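Local structure of cycloalternan-forming enzyme (Listeria monocytogenes serovar 1/2a, 5F7U) at residues 128-132 / 133-137; 164-167 / 168-171; 358-361 / 362-366. The protein is a multidomain member of glycosyl hydrolase family 31, combining a TIM barrel with a galactose mutarotase-like domain and a family 6 carbohydrate-binding module. The protein carries 1 engineered substitution. All blocks are in the same frame, centred on the assembly; numbering follows the deposited sequence.

Contact 1 (128-132 / 133-137); sequences VDNGD and SITLN
Val128 and Thr135 form an antiparallel hydrogen-bonded pair where strand 106-129 turns back into strand 134-140, closing a beta hairpin. Three backbone bonds link the two arms. Val128 N gives to Thr135 O at 2.9 Å, and Thr135 N returns a bond to Val128 O at 2.8 Å. Two residues nearer the turn, past the non-hydrogen-bonded pair Asp129/Ile134, Asn130 N reaches Ser133 O at 2.8 Å, meeting the oxygen almost end-on with a C=O...N angle of 173°.

Side-chain polar groups brace the turn itself. Asp129 makes an Asx turn: its OD1 takes the N-H of Gly131 at 2.9 Å, on the anti side and 33° out of the carboxylate plane. The same oxygen is also bonded to Tyr178 OH. Glycine suits position 131, where phi is positive and a side chain would press on the preceding carbonyl.

Water supplies a further bridge. With CG beside its own backbone N (chi1 -67°), Asn130 presents OD1 to a water that donates to it at 2.9 Å; this water also bonds Ser133 OG at 2.7 Å and Thr135 OG1 at 2.7 Å.

Val128 CB faces Thr135 CB at 4.1 Å, and Val128 CG2 lies against ND2 of Asn137, whose ND2 bonds Ser126 OG and OD1 Lys148 NZ. Ile134 packs against Val180.

Short polar residues thus suit this bend: the carboxylate holds the turn backbone and Tyr178, water links the Asn130 amide oxygen with two hydroxyls, and branched Val128, Ile134 and Thr135 fit the extended strands.

Contact 2 (164-167 / 168-171); sequences SPTG and KETG
Glu169 OE1 accepts a short bond from Ser164 OG at 2.6 Å, which arrives from above the carboxylate plane (41° out of it). A water 2.8 Å from Glu169 OE1 probably donates to it as well. That water also accepts from Thr166 N, so it ties the carboxylate to the turn backbone. Glu169 reaches this place because its chain bends at chi2 (77°) and folds back over the loop.

Thr166 adds a second grip. Its OG1 sits between backbone N and carbonyl carbon, where it takes the N-H of Lys168 at 3.2 Å and touches Lys168 CG at 3.4 Å.

Beneath these lies a type I turn, closed by Gly167 N to Ser164 O at 3.0 Å. Pro165 suits its second position, which needs the phi that a proline ring imposes, and Gly167 suits the positive phi (77°) that follows.

The loop continues from strand 158-164, in the galactose mutarotase-like domain. Ser164 pairs through its backbone with Lys148 of strand 148-153, Glu169 O accepts from Tyr150 OH of that strand, and Pro165 packs on Ile235 and Tyr238 of strand 235-243.

Contact 3 (358-361 / 362-366); sequences TLLP and KWAFG
Trp363 lies beside Pro361, the two side chains pointing the same way. From CB, the indole turns into the position between backbone N and carbonyl carbon (chi1 76°), which swings its five-membered ring back toward the proline. CD1 then meets Pro361 CB at 3.6 Å. One atom further, NE1 comes to 3.5 Å from Pro361 CG, while its N-H is spent on Glu580 O outside the turn. The indole also meets the ring of Trp368, the planes inclined at about 40°. A proline fits here because its ring offers a rigid apolar surface and its phi suits the approach to a helical turn.

The Pro361 carbonyl starts that turn, which lies in the TIM-barrel domain just before strand 367-369, the first of the barrel. Its oxygen accepts from Ala364 N at 3.0 Å, with the donor 46° above the carbonyl plane, and Phe365 CD2 lies 3.6 Å from the same oxygen. Phe365 N bonds Lys362 O at 2.9 Å, the same three-residue spacing that defines a 3-10 segment.

Leu360 packs against other residues of the turn. Its CB meets Ala364 CB at 4.0 Å and Phe365 CE2 at 4.1 Å; alanine's methyl suits a site facing Leu360 CB. Leu360 O lies at the edge of the Phe365 ring, in its plane, and bonds Tyr706 OH of helix 702-715. Tyr627 meets the phenylalanine edge-to-face.

The chemistry is that of a buried, largely apolar turn: leucine, proline and aromatic groups pack against one another, while the carbonyls of Leu360 and Pro361 and the indole N-H each find a hydrogen-bonding partner.

Along the chain the contacts come in series. Contacts 1 and 2 are neighbours in the beta-rich part of the protein, their centres 13 Å apart and their nearest atoms about 5 Å apart without touching. Strand 148-153 joins them: Tyr150 packs against Thr135 of contact 1 and bonds the backbone of contact 2 through its hydroxyl. Contact 3 is remote, its centre about 45 Å from that of contact 1 and about 44 Å from that of contact 2. It belongs to the TIM-barrel domain, between helix 343-354 and strand 367-369. The first two contacts therefore shape chain reversals in the beta-rich part, whereas the third leads the chain into the barrel.

Contact 1 (128-132 / 133-137)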
ATOM      1  N   VAL A 128     -27.213  23.427 -19.794  1.00 17.60           N
ATOM      2  CA  VAL A 128     -27.734  24.384 -18.815  1.00 17.97           C
ATOM      3  C   VAL A 128     -26.633  24.620 -17.771  1.00 17.40           C
ATOM      4  O   VAL A 128     -26.223  23.697 -17.069  1.00 16.84           O
ATOM      5  CB  VAL A 128     -29.023  23.864 -18.136  1.00 18.24           C
ATOM      6  CG1 VAL A 128     -29.527  24.876 -17.122  1.00 18.93           C
ATOM      7  CG2 VAL A 128     -30.111  23.562 -19.168  1.00 19.03           C
ATOM      8  N   ASP A 129     -26.138  25.853 -17.699  1.00 17.47           N
ATOM      9  CA  ASP A 129     -25.081  26.177 -16.755  1.00 17.25           C
ATOM     10  C   ASP A 129     -25.724  26.836 -15.550  1.00 17.43           C
ATOM     11  O   ASP A 129     -26.271  27.950 -15.646  1.00 18.00           O
ATOM     12  CB  ASP A 129     -24.033  27.088 -17.406  1.00 17.87           C
ATOM     13  CG  ASP A 129     -22.909  27.471 -16.450  1.00 18.20           C
ATOM     14  OD1 ASP A 129     -22.957  27.103 -15.248  1.00 17.99           O
ATOM     15  OD2 ASP A 129     -21.980  28.153 -16.913  1.00 18.51           O
ATOM     16  N   ASN A 130     -25.675  26.129 -14.428  1.00 17.38           N
ATOM     17  CA  ASN A 130     -26.310  26.606 -13.199  1.00 18.25           C
ATOM     18  C   ASN A 130     -25.339  27.311 -12.239  1.00 18.88           C
ATOM     19  O   ASN A 130     -25.710  27.622 -11.105  1.00 20.14           O
ATOM     20  CB  ASN A 130     -27.039  25.456 -12.499  1.00 17.58           C
ATOM     21  CG  ASN A 130     -28.228  24.947 -13.300  1.00 17.76           C
ATOM     22  OD1 ASN A 130     -28.294  23.745 -13.646  1.00 17.76           O
ATOM     23  ND2 ASN A 130     -29.140  25.828 -13.625  1.00 17.86           N
ATOM     24  N   GLY A 131     -24.106  27.548 -12.670  1.00 18.74           N
ATOM     25  CA  GLY A 131     -23.159  28.331 -11.868  1.00 19.17           C
ATOM     26  C   GLY A 131     -22.280  27.498 -10.949  1.00 19.00           C
ATOM     27  O   GLY A 131     -21.084  27.779 -10.824  1.00 19.16           O
ATOM     28  N   ASP A 132     -22.847  26.471 -10.313  1.00 18.45           N
ATOM     29  CA  ASP A 132     -22.072  25.563  -9.454  1.00 17.98           C
ATOM     30  C   ASP A 132     -22.127  24.138 -10.007  1.00 17.12           C
ATOM     31  O   ASP A 132     -21.700  23.171  -9.350  1.00 16.65           O
ATOM     32  CB  ASP A 132     -22.609  25.601  -8.012  1.00 19.35           C
ATOM     33  CG  ASP A 132     -24.096  25.203  -7.904  1.00 20.52           C
ATOM     34  OD1 ASP A 132     -24.777  24.970  -8.935  1.00 20.38           O
ATOM     35  OD2 ASP A 132     -24.598  25.127  -6.756  1.00 21.54           O
ATOM     36  N   SER A 133     -22.678  24.026 -11.211  1.00 16.68           N
ATOM     37  CA  SER A 133     -22.913  22.738 -11.868  1.00 16.48           C
ATOM     38  C   SER A 133     -23.423  22.989 -13.275  1.00 16.53           C
ATOM     39  O   SER A 133     -24.103  23.987 -13.525  1.00 17.16           O
ATOM     40  CB  SER A 133     -23.963  21.923 -11.092  1.00 16.48           C
ATOM     41  OG  SER A 133     -24.360  20.790 -11.841  1.00 16.78           O
ATOM     42  N   ILE A 134     -23.122  22.056 -14.180  1.00 16.01           N
ATOM     43  CA  ILE A 134     -23.614  22.132 -15.557  1.00 16.16           C
ATOM     44  C   ILE A 134     -24.448  20.885 -15.841  1.00 15.83           C
ATOM     45  O   ILE A 134     -24.026  19.776 -15.504  1.00 15.43           O
ATOM     46  CB  ILE A 134     -22.440  22.213 -16.561  1.00 16.49           C
ATOM     47  CG1 ILE A 134     -21.589  23.461 -16.293  1.00 17.09           C
ATOM     48  CG2 ILE A 134     -22.954  22.223 -18.005  1.00 16.57           C
ATOM     49  CD1 ILE A 134     -20.260  23.416 -17.016  1.00 18.31           C
ATOM     50  N   THR A 135     -25.614  21.055 -16.460  1.00 16.02           N
ATOM     51  CA  THR A 135     -26.436  19.920 -16.884  1.00 16.14           C
ATOM     52  C   THR A 135     -26.301  19.744 -18.378  1.00 16.64           C
ATOM     53  O   THR A 135     -26.497  20.700 -19.141  1.00 17.02           O
ATOM     54  CB  THR A 135     -27.926  20.183 -16.579  1.00 16.62           C
ATOM     55  OG1 THR A 135     -28.072  20.437 -15.179  1.00 16.73           O
ATOM     56  CG2 THR A 135     -28.833  19.004 -17.022  1.00 16.72           C
ATOM     57  N   LEU A 136     -26.013  18.518 -18.806  1.00 16.36           N
ATOM     58  CA  LEU A 136     -26.102  18.191 -20.229  1.00 17.19           C
ATOM     59  C   LEU A 136     -27.374  17.382 -20.427  1.00 17.29           C
ATOM     60  O   LEU A 136     -27.484  16.274 -19.918  1.00 16.90           O
ATOM     61  CB  LEU A 136     -24.869  17.390 -20.675  1.00 17.44           C
ATOM     62  CG  LEU A 136     -23.476  17.965 -20.362  1.00 18.14           C
ATOM     63  CD1 LEU A 136     -22.382  17.033 -20.887  1.00 18.76           C
ATOM     64  CD2 LEU A 136     -23.285  19.351 -20.954  1.00 18.96           C
ATOM     65  N   ASN A 137     -28.350  17.964 -21.121  1.00 17.94           N
ATOM     66  CA  ASN A 137     -29.582  17.256 -21.457  1.00 18.33           C
ATOM     67  C   ASN A 137     -29.313  16.396 -22.670  1.00 18.38           C
ATOM     68  O   ASN A 137     -28.787  16.890 -23.677  1.00 18.43           O
ATOM     69  CB  ASN A 137     -30.707  18.257 -21.702  1.00 19.59           C
ATOM     70  CG  ASN A 137     -31.139  18.952 -20.427  1.00 20.06           C
ATOM     71  OD1 ASN A 137     -31.597  18.306 -19.486  1.00 20.58           O
ATOM     72  ND2 ASN A 137     -31.012  20.261 -20.395  1.00 20.38           N
TER
HETATM   73  O   HOH W   1     -30.740  21.857 -14.932  1.00 12.15           O
HETATM   74  O   HOH W   2     -26.598  21.464 -13.163  1.00 17.86           O

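Contact 2 (164-167 / 168-171)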
ATOM      1  N   SER A 164     -27.969  10.726 -14.522  1.00 14.20           N
ATOM      2  CA  SER A 164     -29.342  10.311 -14.195  1.00 15.03           C
ATOM      3  C   SER A 164     -30.017   9.846 -15.499  1.00 15.21           C
ATOM      4  O   SER A 164     -30.462  10.693 -16.286  1.00 15.67           O
ATOM      5  CB  SER A 164     -30.120  11.523 -13.625  1.00 15.28           C
ATOM      6  OG  SER A 164     -31.480  11.194 -13.358  1.00 16.16           O
ATOM      7  N   PRO A 165     -30.104   8.520 -15.734  1.00 15.28           N
ATOM      8  CA  PRO A 165     -30.739   8.025 -16.974  1.00 15.81           C
ATOM      9  C   PRO A 165     -32.159   8.556 -17.210  1.00 16.80           C
ATOM     10  O   PRO A 165     -32.491   8.893 -18.342  1.00 17.14           O
ATOM     11  CB  PRO A 165     -30.757   6.516 -16.757  1.00 15.88           C
ATOM     12  CG  PRO A 165     -29.449   6.288 -16.037  1.00 15.18           C
ATOM     13  CD  PRO A 165     -29.444   7.411 -15.007  1.00 15.08           C
ATOM     14  N   THR A 166     -32.968   8.637 -16.154  1.00 17.47           N
ATOM     15  CA  THR A 166     -34.347   9.162 -16.274  1.00 18.34           C
ATOM     16  C   THR A 166     -34.428  10.690 -16.266  1.00 18.81           C
ATOM     17  O   THR A 166     -35.467  11.255 -16.639  1.00 19.19           O
ATOM     18  CB  THR A 166     -35.273   8.645 -15.157  1.00 19.01           C
ATOM     19  OG1 THR A 166     -34.858   9.196 -13.894  1.00 19.01           O
ATOM     20  CG2 THR A 166     -35.263   7.105 -15.101  1.00 19.02           C
ATOM     21  N   GLY A 167     -33.363  11.343 -15.808  1.00 18.28           N
ATOM     22  CA  GLY A 167     -33.331  12.793 -15.631  1.00 19.20           C
ATOM     23  C   GLY A 167     -34.077  13.291 -14.400  1.00 20.17           C
ATOM     24  O   GLY A 167     -34.190  14.503 -14.197  1.00 20.96           O
ATOM     25  N   LYS A 168     -34.562  12.374 -13.562  1.00 20.58           N
ATOM     26  CA  LYS A 168     -35.324  12.728 -12.358  1.00 21.65           C
ATOM     27  C   LYS A 168     -34.467  13.089 -11.146  1.00 21.55           C
ATOM     28  O   LYS A 168     -34.976  13.648 -10.163  1.00 22.33           O
ATOM     29  CB  LYS A 168     -36.318  11.618 -11.998  1.00 22.60           C
ATOM     30  CG  LYS A 168     -37.348  11.358 -13.085  1.00 24.17           C
ATOM     31  CD  LYS A 168     -38.341  10.280 -12.665  1.00 25.63           C
ATOM     32  CE  LYS A 168     -39.325   9.978 -13.785  1.00 27.44           C
ATOM     33  NZ  LYS A 168     -40.383   9.029 -13.330  1.00 29.57           N
ATOM     34  N   GLU A 169     -33.178  12.765 -11.204  1.00 20.34           N
ATOM     35  CA  GLU A 169     -32.249  13.127 -10.136  1.00 20.07           C
ATOM     36  C   GLU A 169     -31.423  14.322 -10.553  1.00 19.66           C
ATOM     37  O   GLU A 169     -31.341  14.645 -11.743  1.00 19.01           O
ATOM     38  CB  GLU A 169     -31.333  11.948  -9.779  1.00 19.86           C
ATOM     39  CG  GLU A 169     -32.074  10.755  -9.194  1.00 21.11           C
ATOM     40  CD  GLU A 169     -32.793   9.948 -10.267  1.00 21.85           C
ATOM     41  OE1 GLU A 169     -32.215   9.730 -11.358  1.00 22.08           O
ATOM     42  OE2 GLU A 169     -33.944   9.553 -10.027  1.00 22.32           O
ATOM     43  N   THR A 170     -30.833  14.985  -9.563  1.00 19.82           N
ATOM     44  CA  THR A 170     -30.040  16.183  -9.801  1.00 19.53           C
ATOM     45  C   THR A 170     -28.649  16.007  -9.202  1.00 18.77           C
ATOM     46  O   THR A 170     -28.512  15.551  -8.072  1.00 18.48           O
ATOM     47  CB  THR A 170     -30.754  17.402  -9.196  1.00 20.95           C
ATOM     48  OG1 THR A 170     -32.069  17.480  -9.761  1.00 21.58           O
ATOM     49  CG2 THR A 170     -29.998  18.709  -9.489  1.00 21.34           C
ATOM     50  N   GLY A 171     -27.627  16.405  -9.954  1.00 17.97           N
ATOM     51  CA  GLY A 171     -26.245  16.369  -9.466  1.00 17.43           C
ATOM     52  C   GLY A 171     -25.931  17.340  -8.325  1.00 17.66           C
ATOM     53  O   GLY A 171     -26.719  18.240  -8.009  1.00 18.29           O
TER
HETATM   54  O   HOH W   3     -35.047   7.874 -11.712  1.00 20.22           O
HETATM   55  O   HOH W   4     -32.254   7.813 -13.353  1.00 21.24           O
HETATM   56  O   HOH W   5     -33.676  16.572 -12.235  1.00 32.22           O

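Contact 3 (358-361 / 362-366)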
ATOM      1  N   THR A 358      -5.588   8.374   8.873  1.00 13.29           N
ATOM      2  CA  THR A 358      -5.460   8.903  10.240  1.00 13.64           C
ATOM      3  C   THR A 358      -4.056   8.623  10.770  1.00 13.39           C
ATOM      4  O   THR A 358      -3.650   7.463  10.848  1.00 12.92           O
ATOM      5  CB  THR A 358      -6.500   8.243  11.172  1.00 14.00           C
ATOM      6  OG1 THR A 358      -7.807   8.506  10.656  1.00 14.28           O
ATOM      7  CG2 THR A 358      -6.395   8.790  12.610  1.00 14.55           C
ATOM      8  N   LEU A 359      -3.333   9.671  11.147  1.00 13.88           N
ATOM      9  CA  LEU A 359      -2.002   9.469  11.756  1.00 13.98           C
ATOM     10  C   LEU A 359      -2.065   8.539  12.958  1.00 14.33           C
ATOM     11  O   LEU A 359      -2.853   8.751  13.888  1.00 15.23           O
ATOM     12  CB  LEU A 359      -1.357  10.804  12.161  1.00 14.39           C
ATOM     13  CG  LEU A 359       0.055  10.690  12.762  1.00 14.43           C
ATOM     14  CD1 LEU A 359       1.068  10.099  11.781  1.00 14.24           C
ATOM     15  CD2 LEU A 359       0.490  12.066  13.255  1.00 15.17           C
ATOM     16  N   LEU A 360      -1.215   7.518  12.947  1.00 14.10           N
ATOM     17  CA  LEU A 360      -1.094   6.590  14.072  1.00 14.25           C
ATOM     18  C   LEU A 360       0.068   6.996  14.967  1.00 14.72           C
ATOM     19  O   LEU A 360       0.971   7.678  14.490  1.00 14.82           O
ATOM     20  CB  LEU A 360      -0.857   5.177  13.521  1.00 13.87           C
ATOM     21  CG  LEU A 360      -1.999   4.585  12.669  1.00 13.60           C
ATOM     22  CD1 LEU A 360      -1.585   3.201  12.217  1.00 13.22           C
ATOM     23  CD2 LEU A 360      -3.350   4.518  13.398  1.00 13.95           C
ATOM     24  N   PRO A 361       0.055   6.578  16.255  1.00 15.36           N
ATOM     25  CA  PRO A 361       1.224   6.848  17.102  1.00 15.71           C
ATOM     26  C   PRO A 361       2.496   6.225  16.579  1.00 15.33           C
ATOM     27  O   PRO A 361       2.451   5.245  15.824  1.00 14.74           O
ATOM     28  CB  PRO A 361       0.866   6.255  18.468  1.00 16.27           C
ATOM     29  CG  PRO A 361      -0.414   5.566  18.316  1.00 16.47           C
ATOM     30  CD  PRO A 361      -1.007   5.842  16.974  1.00 15.71           C
ATOM     31  N   LYS A 362       3.630   6.806  16.979  1.00 15.61           N
ATOM     32  CA  LYS A 362       4.926   6.319  16.530  1.00 15.78           C
ATOM     33  C   LYS A 362       5.171   4.843  16.797  1.00 15.27           C
ATOM     34  O   LYS A 362       5.835   4.171  16.009  1.00 14.85           O
ATOM     35  CB  LYS A 362       6.041   7.154  17.152  1.00 16.95           C
ATOM     36  CG  LYS A 362       7.393   6.899  16.493  1.00 17.87           C
ATOM     37  CD  LYS A 362       8.255   8.142  16.649  1.00 19.58           C
ATOM     38  CE  LYS A 362       9.281   8.015  17.714  1.00 21.27           C
ATOM     39  NZ  LYS A 362       9.937   9.385  17.683  1.00 21.96           N
ATOM     40  N   TRP A 363       4.625   4.320  17.893  1.00 15.13           N
ATOM     41  CA  TRP A 363       4.820   2.897  18.190  1.00 14.89           C
ATOM     42  C   TRP A 363       4.333   1.945  17.110  1.00 14.35           C
ATOM     43  O   TRP A 363       4.879   0.859  16.956  1.00 14.05           O
ATOM     44  CB  TRP A 363       4.239   2.502  19.555  1.00 15.30           C
ATOM     45  CG  TRP A 363       2.733   2.343  19.655  1.00 15.31           C
ATOM     46  CD1 TRP A 363       1.841   3.270  20.144  1.00 15.65           C
ATOM     47  CD2 TRP A 363       1.956   1.182  19.306  1.00 15.11           C
ATOM     48  NE1 TRP A 363       0.566   2.761  20.104  1.00 15.78           N
ATOM     49  CE2 TRP A 363       0.602   1.479  19.612  1.00 15.36           C
ATOM     50  CE3 TRP A 363       2.273  -0.084  18.781  1.00 14.96           C
ATOM     51  CZ2 TRP A 363      -0.440   0.556  19.399  1.00 15.07           C
ATOM     52  CZ3 TRP A 363       1.233  -1.009  18.562  1.00 14.93           C
ATOM     53  CH2 TRP A 363      -0.114  -0.675  18.875  1.00 14.80           C
ATOM     54  N   ALA A 364       3.336   2.374  16.341  1.00 14.00           N
ATOM     55  CA  ALA A 364       2.851   1.561  15.237  1.00 13.53           C
ATOM     56  C   ALA A 364       3.923   1.318  14.160  1.00 13.41           C
ATOM     57  O   ALA A 364       3.804   0.364  13.388  1.00 13.14           O
ATOM     58  CB  ALA A 364       1.593   2.186  14.640  1.00 13.76           C
ATOM     59  N   PHE A 365       4.961   2.156  14.144  1.00 13.28           N
ATOM     60  CA  PHE A 365       6.026   2.104  13.120  1.00 13.18           C
ATOM     61  C   PHE A 365       7.305   1.379  13.529  1.00 13.33           C
ATOM     62  O   PHE A 365       8.278   1.348  12.764  1.00 13.63           O
ATOM     63  CB  PHE A 365       6.264   3.520  12.585  1.00 12.98           C
ATOM     64  CG  PHE A 365       5.037   4.065  11.935  1.00 12.68           C
ATOM     65  CD1 PHE A 365       4.719   3.699  10.624  1.00 12.33           C
ATOM     66  CD2 PHE A 365       4.132   4.838  12.669  1.00 12.98           C
ATOM     67  CE1 PHE A 365       3.527   4.119  10.033  1.00 12.27           C
ATOM     68  CE2 PHE A 365       2.942   5.264  12.093  1.00 12.85           C
ATOM     69  CZ  PHE A 365       2.640   4.913  10.768  1.00 12.63           C
ATOM     70  N   GLY A 366       7.303   0.794  14.729  1.00 13.50           N
ATOM     71  CA  GLY A 366       8.373  -0.118  15.129  1.00 13.50           C
ATOM     72  C   GLY A 366       8.001  -1.561  14.799  1.00 13.45           C
ATOM     73  O   GLY A 366       6.965  -1.825  14.148  1.00 13.45           O
TER